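Local coordinates for sigma-c capsid protein (Avian reovirus, PDB 2VRS), which serves as the trimeric outer-capsid fibre that attaches the virion to host cells and induces their apoptosis, at residues Asp162-Ala176 against Phe190-Thr204. Residues are numbered along the deposited sequence; the frame is centred on the assembly and turned at random.
Sequences DVSFTRDSATHAYQA and FPTGGDGTANIRSLT. With ZN (zinc ion), chain P.
Ser164 and Thr166 pair with Thr204 and Arg201 in an antiparallel strand pairing within the beta-barrel that forms the C-terminal domain of the fibre. Both are hydrogen-bonded pairs, and the register slips by one residue between them, which defines a beta bulge where the partner strand turns its corner at Ser202. Of the four backbone bonds, Thr166 N to Arg201 O is the straightest (2.8 Å, 173° at the hydrogen). Beside this ladder the hydroxyls Ser164 OG and Thr204 OG1 meet at 2.6 Å, and one water joins Ser164 OG to Ser202 O.

Apolar packing fills the barrel side. The Phe165 ring, set by chi1 of 50° between its backbone N and carbonyl carbon, has Ile200 CD1 over one face, 4.2 Å from the centroid, and His172 CB over the other. Val163 CG1 lies over the Phe190 ring and also presses against Leu203 CD1 at 3.4 Å, tighter than usual for two carbons. Val129 and Leu131 of strand 128-134 extend this core around Phe190.

Arg167 carries the polar contact with the loop 192-197. CG stands anti to the backbone N (chi1 179°) and the chain runs extended to NE, delivering a guanidinium sandwiched between Gly194 CA and Ala198 CB. NH1 donates to Thr192 O at 3.0 Å from well above that carbonyl's plane, and a water links NH1 to Gly196 O; the NH2 bond to Asp195 O is weak.

Metal binding involves the 162-176 hairpin: His172 ND1 and Tyr174 OH hold a zinc ion at 2.1 and 2.0 Å. The tyrosine ring rests on Pro191, whose CB sits over its centre, 3.8 Å from the centroid.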
loop_
_atom_site.group_PDB
_atom_site.type_symbol
_atom_site.label_atom_id
_atom_site.label_comp_id
_atom_site.label_asym_id
_atom_site.label_seq_id
_atom_site.Cartn_x
_atom_site.Cartn_y
_atom_site.Cartn_z
ATOM N N ASP C 162 19.909 9.327 9.382
ATOM C CA ASP C 162 21.217 8.886 9.886
ATOM C C ASP C 162 22.314 9.786 9.321
ATOM O O ASP C 162 22.343 10.042 8.127
ATOM C CB ASP C 162 21.493 7.459 9.409
ATOM C CG ASP C 162 20.621 6.431 10.092
ATOM O OD1 ASP C 162 20.070 6.698 11.170
ATOM O OD2 ASP C 162 20.518 5.348 9.539
ATOM N N VAL C 163 23.232 10.234 10.166
ATOM C CA VAL C 163 24.295 11.100 9.705
ATOM C C VAL C 163 25.609 10.495 10.198
ATOM O O VAL C 163 25.661 9.901 11.292
ATOM C CB VAL C 163 24.097 12.531 10.258
ATOM C CG1 VAL C 163 25.286 13.408 9.994
ATOM C CG2 VAL C 163 22.848 13.152 9.615
ATOM N N SER C 164 26.649 10.647 9.382
ATOM C CA SER C 164 28.012 10.319 9.829
ATOM C C SER C 164 28.982 11.350 9.236
ATOM O O SER C 164 28.686 11.959 8.214
ATOM C CB SER C 164 28.381 8.884 9.406
ATOM O OG SER C 164 28.843 8.834 8.077
ATOM N N PHE C 165 30.103 11.592 9.911
ATOM C CA PHE C 165 31.110 12.501 9.335
ATOM C C PHE C 165 32.415 12.261 10.069
ATOM O O PHE C 165 32.441 11.642 11.160
ATOM C CB PHE C 165 30.666 13.961 9.512
ATOM C CG PHE C 165 30.243 14.311 10.924
ATOM C CD1 PHE C 165 31.189 14.687 11.895
ATOM C CD2 PHE C 165 28.902 14.234 11.297
ATOM C CE1 PHE C 165 30.802 14.983 13.213
ATOM C CE2 PHE C 165 28.507 14.538 12.597
ATOM C CZ PHE C 165 29.450 14.921 13.563
ATOM N N THR C 166 33.480 12.854 9.508
ATOM C CA THR C 166 34.789 12.825 10.150
ATOM C C THR C 166 35.039 14.191 10.819
ATOM O O THR C 166 34.794 15.248 10.208
ATOM C CB THR C 166 35.862 12.535 9.109
ATOM O OG1 THR C 166 35.592 11.262 8.519
ATOM C CG2 THR C 166 37.261 12.505 9.754
ATOM N N ARG C 167 35.503 14.142 12.069
ATOM C CA ARG C 167 35.924 15.308 12.848
ATOM C C ARG C 167 37.179 14.912 13.639
ATOM O O ARG C 167 37.153 13.939 14.407
ATOM C CB ARG C 167 34.836 15.739 13.825
ATOM C CG ARG C 167 35.206 16.942 14.699
ATOM C CD ARG C 167 34.136 17.224 15.733
ATOM N NE ARG C 167 34.535 18.321 16.617
ATOM C CZ ARG C 167 33.831 19.421 16.874
ATOM N NH1 ARG C 167 32.631 19.623 16.334
ATOM N NH2 ARG C 167 34.331 20.326 17.708
ATOM N N ASP C 168 38.260 15.654 13.417
ATOM C CA ASP C 168 39.580 15.341 13.997
ATOM C C ASP C 168 39.968 13.894 13.735
ATOM O O ASP C 168 40.203 13.116 14.669
ATOM C CB ASP C 168 39.595 15.622 15.507
ATOM C CG ASP C 168 39.224 17.060 15.842
ATOM O OD1 ASP C 168 39.545 17.984 15.052
ATOM O OD2 ASP C 168 38.612 17.264 16.916
ATOM N N SER C 169 39.982 13.526 12.459
ATOM C CA SER C 169 40.412 12.194 12.034
ATOM C C SER C 169 39.720 11.011 12.753
ATOM O O SER C 169 40.272 9.916 12.821
ATOM C CB SER C 169 41.953 12.091 12.115
ATOM O OG SER C 169 42.579 13.113 11.333
ATOM N N ALA C 170 38.508 11.230 13.270
ATOM C CA ALA C 170 37.675 10.140 13.808
ATOM C C ALA C 170 36.257 10.282 13.235
ATOM O O ALA C 170 35.765 11.412 13.158
ATOM C CB ALA C 170 37.625 10.208 15.326
ATOM N N THR C 171 35.642 9.158 12.846
ATOM C CA THR C 171 34.277 9.114 12.260
ATOM C C THR C 171 33.218 9.003 13.359
ATOM O O THR C 171 33.264 8.072 14.173
ATOM C CB THR C 171 34.076 7.881 11.317
ATOM O OG1 THR C 171 34.929 7.975 10.169
ATOM C CG2 THR C 171 32.605 7.765 10.840
ATOM N N HIS C 172 32.277 9.954 13.365
ATOM C CA HIS C 172 31.180 10.037 14.305
ATOM C C HIS C 172 29.905 9.660 13.545
ATOM O O HIS C 172 29.831 9.861 12.331
ATOM C CB HIS C 172 31.020 11.487 14.772
ATOM C CG HIS C 172 32.157 12.012 15.592
ATOM N ND1 HIS C 172 32.047 12.240 16.947
ATOM C CD2 HIS C 172 33.430 12.337 15.258
ATOM C CE1 HIS C 172 33.203 12.680 17.413
ATOM N NE2 HIS C 172 34.058 12.756 16.409
ATOM N N ALA C 173 28.905 9.110 14.233
ATOM C CA ALA C 173 27.650 8.706 13.578
ATOM C C ALA C 173 26.496 8.892 14.572
ATOM O O ALA C 173 26.630 8.551 15.761
ATOM C CB ALA C 173 27.743 7.263 13.097
ATOM N N TYR C 174 25.386 9.489 14.113
ATOM C CA TYR C 174 24.279 9.798 15.016
ATOM C C TYR C 174 22.974 9.471 14.322
ATOM O O TYR C 174 22.862 9.611 13.114
ATOM C CB TYR C 174 24.251 11.308 15.359
ATOM C CG TYR C 174 25.505 11.735 16.080
ATOM C CD1 TYR C 174 25.697 11.409 17.430
ATOM C CD2 TYR C 174 26.550 12.350 15.389
ATOM C CE1 TYR C 174 26.875 11.743 18.097
ATOM C CE2 TYR C 174 27.759 12.700 16.059
ATOM C CZ TYR C 174 27.911 12.379 17.408
ATOM O OH TYR C 174 29.087 12.703 18.088
ATOM N N GLN C 175 22.034 9.010 15.131
ATOM C CA GLN C 175 20.641 8.902 14.766
ATOM C C GLN C 175 20.098 10.288 14.941
ATOM O O GLN C 175 19.976 10.746 16.082
ATOM C CB GLN C 175 19.931 7.957 15.776
ATOM C CG GLN C 175 18.372 7.957 15.640
ATOM C CD GLN C 175 18.000 7.479 14.297
ATOM O OE1 GLN C 175 18.129 6.289 14.007
ATOM N NE2 GLN C 175 17.576 8.391 13.426
ATOM N N ALA C 176 19.723 10.963 13.847
ATOM C CA ALA C 176 19.224 12.335 13.931
ATOM C C ALA C 176 17.767 12.420 13.388
ATOM O O ALA C 176 17.145 11.375 13.124
ATOM C CB ALA C 176 20.151 13.250 13.191
ATOM N N PHE C 190 21.570 17.775 13.895
ATOM C CA PHE C 190 22.448 16.721 14.387
ATOM C C PHE C 190 23.637 17.219 15.207
ATOM O O PHE C 190 24.066 18.373 15.047
ATOM C CB PHE C 190 22.881 15.797 13.222
ATOM C CG PHE C 190 23.674 16.482 12.129
ATOM C CD1 PHE C 190 23.045 17.019 11.008
ATOM C CD2 PHE C 190 25.086 16.529 12.190
ATOM C CE1 PHE C 190 23.795 17.627 9.989
ATOM C CE2 PHE C 190 25.823 17.156 11.184
ATOM C CZ PHE C 190 25.186 17.682 10.079
ATOM N N PRO C 191 24.143 16.364 16.123
ATOM C CA PRO C 191 25.321 16.695 16.907
ATOM C C PRO C 191 26.524 16.814 15.995
ATOM O O PRO C 191 26.636 16.063 15.003
ATOM C CB PRO C 191 25.509 15.454 17.815
ATOM C CG PRO C 191 24.209 14.754 17.796
ATOM C CD PRO C 191 23.636 15.003 16.446
ATOM N N THR C 192 27.423 17.734 16.337
ATOM C CA THR C 192 28.653 17.957 15.579
ATOM C C THR C 192 29.883 17.210 16.124
ATOM O O THR C 192 30.955 17.249 15.490
ATOM C CB THR C 192 29.018 19.440 15.578
ATOM O OG1 THR C 192 29.257 19.849 16.938
ATOM C CG2 THR C 192 27.911 20.288 14.923
ATOM N N GLY C 193 29.731 16.539 17.268
ATOM C CA GLY C 193 30.806 15.714 17.832
ATOM C C GLY C 193 31.786 16.481 18.716
ATOM O O GLY C 193 32.861 15.966 19.031
ATOM N N GLY C 194 31.426 17.705 19.095
ATOM C CA GLY C 194 32.233 18.537 19.990
ATOM C C GLY C 194 31.667 19.932 20.197
ATOM O O GLY C 194 30.479 20.171 19.990
ATOM N N ASP C 195 32.523 20.858 20.618
ATOM C CA ASP C 195 32.133 22.248 20.841
ATOM C C ASP C 195 33.078 23.182 20.109
ATOM O O ASP C 195 34.145 22.758 19.641
ATOM C CB ASP C 195 32.114 22.573 22.346
ATOM C CG ASP C 195 31.055 21.784 23.107
ATOM O OD1 ASP C 195 29.872 22.194 23.088
ATOM O OD2 ASP C 195 31.405 20.763 23.744
ATOM N N GLY C 196 32.677 24.446 19.983
ATOM C CA GLY C 196 33.524 25.457 19.374
ATOM C C GLY C 196 33.664 25.345 17.872
ATOM O O GLY C 196 33.006 24.502 17.238
ATOM N N THR C 197 34.501 26.216 17.303
ATOM C CA THR C 197 34.769 26.223 15.859
ATOM C C THR C 197 35.554 24.971 15.489
ATOM O O THR C 197 36.516 24.592 16.169
ATOM C CB THR C 197 35.484 27.526 15.387
ATOM O OG1 THR C 197 34.575 28.637 15.490
ATOM C CG2 THR C 197 35.935 27.426 13.925
ATOM N N ALA C 198 35.116 24.319 14.415
ATOM C CA ALA C 198 35.689 23.056 13.992
ATOM C C ALA C 198 35.185 22.768 12.609
ATOM O O ALA C 198 34.304 23.461 12.099
ATOM C CB ALA C 198 35.289 21.944 14.935
ATOM N N ASN C 199 35.777 21.762 11.987
ATOM C CA ASN C 199 35.446 21.398 10.631
ATOM C C ASN C 199 35.060 19.930 10.624
ATOM O O ASN C 199 35.738 19.099 11.232
ATOM C CB ASN C 199 36.666 21.641 9.728
ATOM C CG ASN C 199 36.337 21.559 8.259
ATOM O OD1 ASN C 199 36.778 20.636 7.566
ATOM N ND2 ASN C 199 35.552 22.524 7.768
ATOM N N ILE C 200 33.938 19.636 9.972
ATOM C CA ILE C 200 33.535 18.260 9.718
ATOM C C ILE C 200 33.530 17.998 8.208
ATOM O O ILE C 200 33.225 18.877 7.399
ATOM C CB ILE C 200 32.158 17.922 10.427
ATOM C CG1 ILE C 200 31.000 18.668 9.755
ATOM C CG2 ILE C 200 32.232 18.218 11.943
ATOM C CD1 ILE C 200 29.598 18.246 10.224
ATOM N N ARG C 201 33.922 16.798 7.811
ATOM C CA ARG C 201 34.010 16.495 6.392
ATOM C C ARG C 201 33.524 15.082 6.181
ATOM O O ARG C 201 33.178 14.390 7.152
ATOM C CB ARG C 201 35.461 16.661 5.889
ATOM C CG ARG C 201 36.445 15.701 6.578
ATOM C CD ARG C 201 37.889 15.816 6.055
ATOM N NE ARG C 201 38.814 15.079 6.916
ATOM C CZ ARG C 201 39.293 13.873 6.669
ATOM N NH1 ARG C 201 38.957 13.230 5.549
ATOM N NH2 ARG C 201 40.131 13.323 7.548
ATOM N N SER C 202 33.457 14.648 4.918
ATOM C CA SER C 202 32.984 13.283 4.587
ATOM C C SER C 202 31.603 13.029 5.211
ATOM O O SER C 202 31.357 11.973 5.833
ATOM C CB SER C 202 33.959 12.198 5.093
ATOM O OG SER C 202 35.251 12.386 4.511
ATOM N N LEU C 203 30.733 14.019 5.073
ATOM C CA LEU C 203 29.388 13.914 5.649
ATOM C C LEU C 203 28.563 12.958 4.808
ATOM O O LEU C 203 28.598 13.020 3.572
ATOM C CB LEU C 203 28.719 15.307 5.689
ATOM C CG LEU C 203 27.263 15.427 6.165
ATOM C CD1 LEU C 203 27.062 15.101 7.688
ATOM C CD2 LEU C 203 26.765 16.864 5.831
ATOM N N THR C 204 27.834 12.032 5.448
ATOM C CA THR C 204 26.896 11.187 4.723
ATOM C C THR C 204 25.535 11.408 5.400
ATOM O O THR C 204 25.454 11.691 6.611
ATOM C CB THR C 204 27.258 9.656 4.796
ATOM O OG1 THR C 204 27.143 9.229 6.151
ATOM C CG2 THR C 204 28.684 9.380 4.267
HETATM ZN ZN ZN P . 30.574 11.373 18.107
HETATM O O HOH W 1 24.686 8.342 7.157
HETATM O O HOH W 2 31.240 9.536 6.945
HETATM O O HOH W 3 31.821 22.159 17.277
HETATM O O HOH W 4 38.046 20.682 13.454
HETATM O O HOH W 5 38.168 18.231 12.076
HETATM O O HOH W 6 39.667 15.467 10.071
#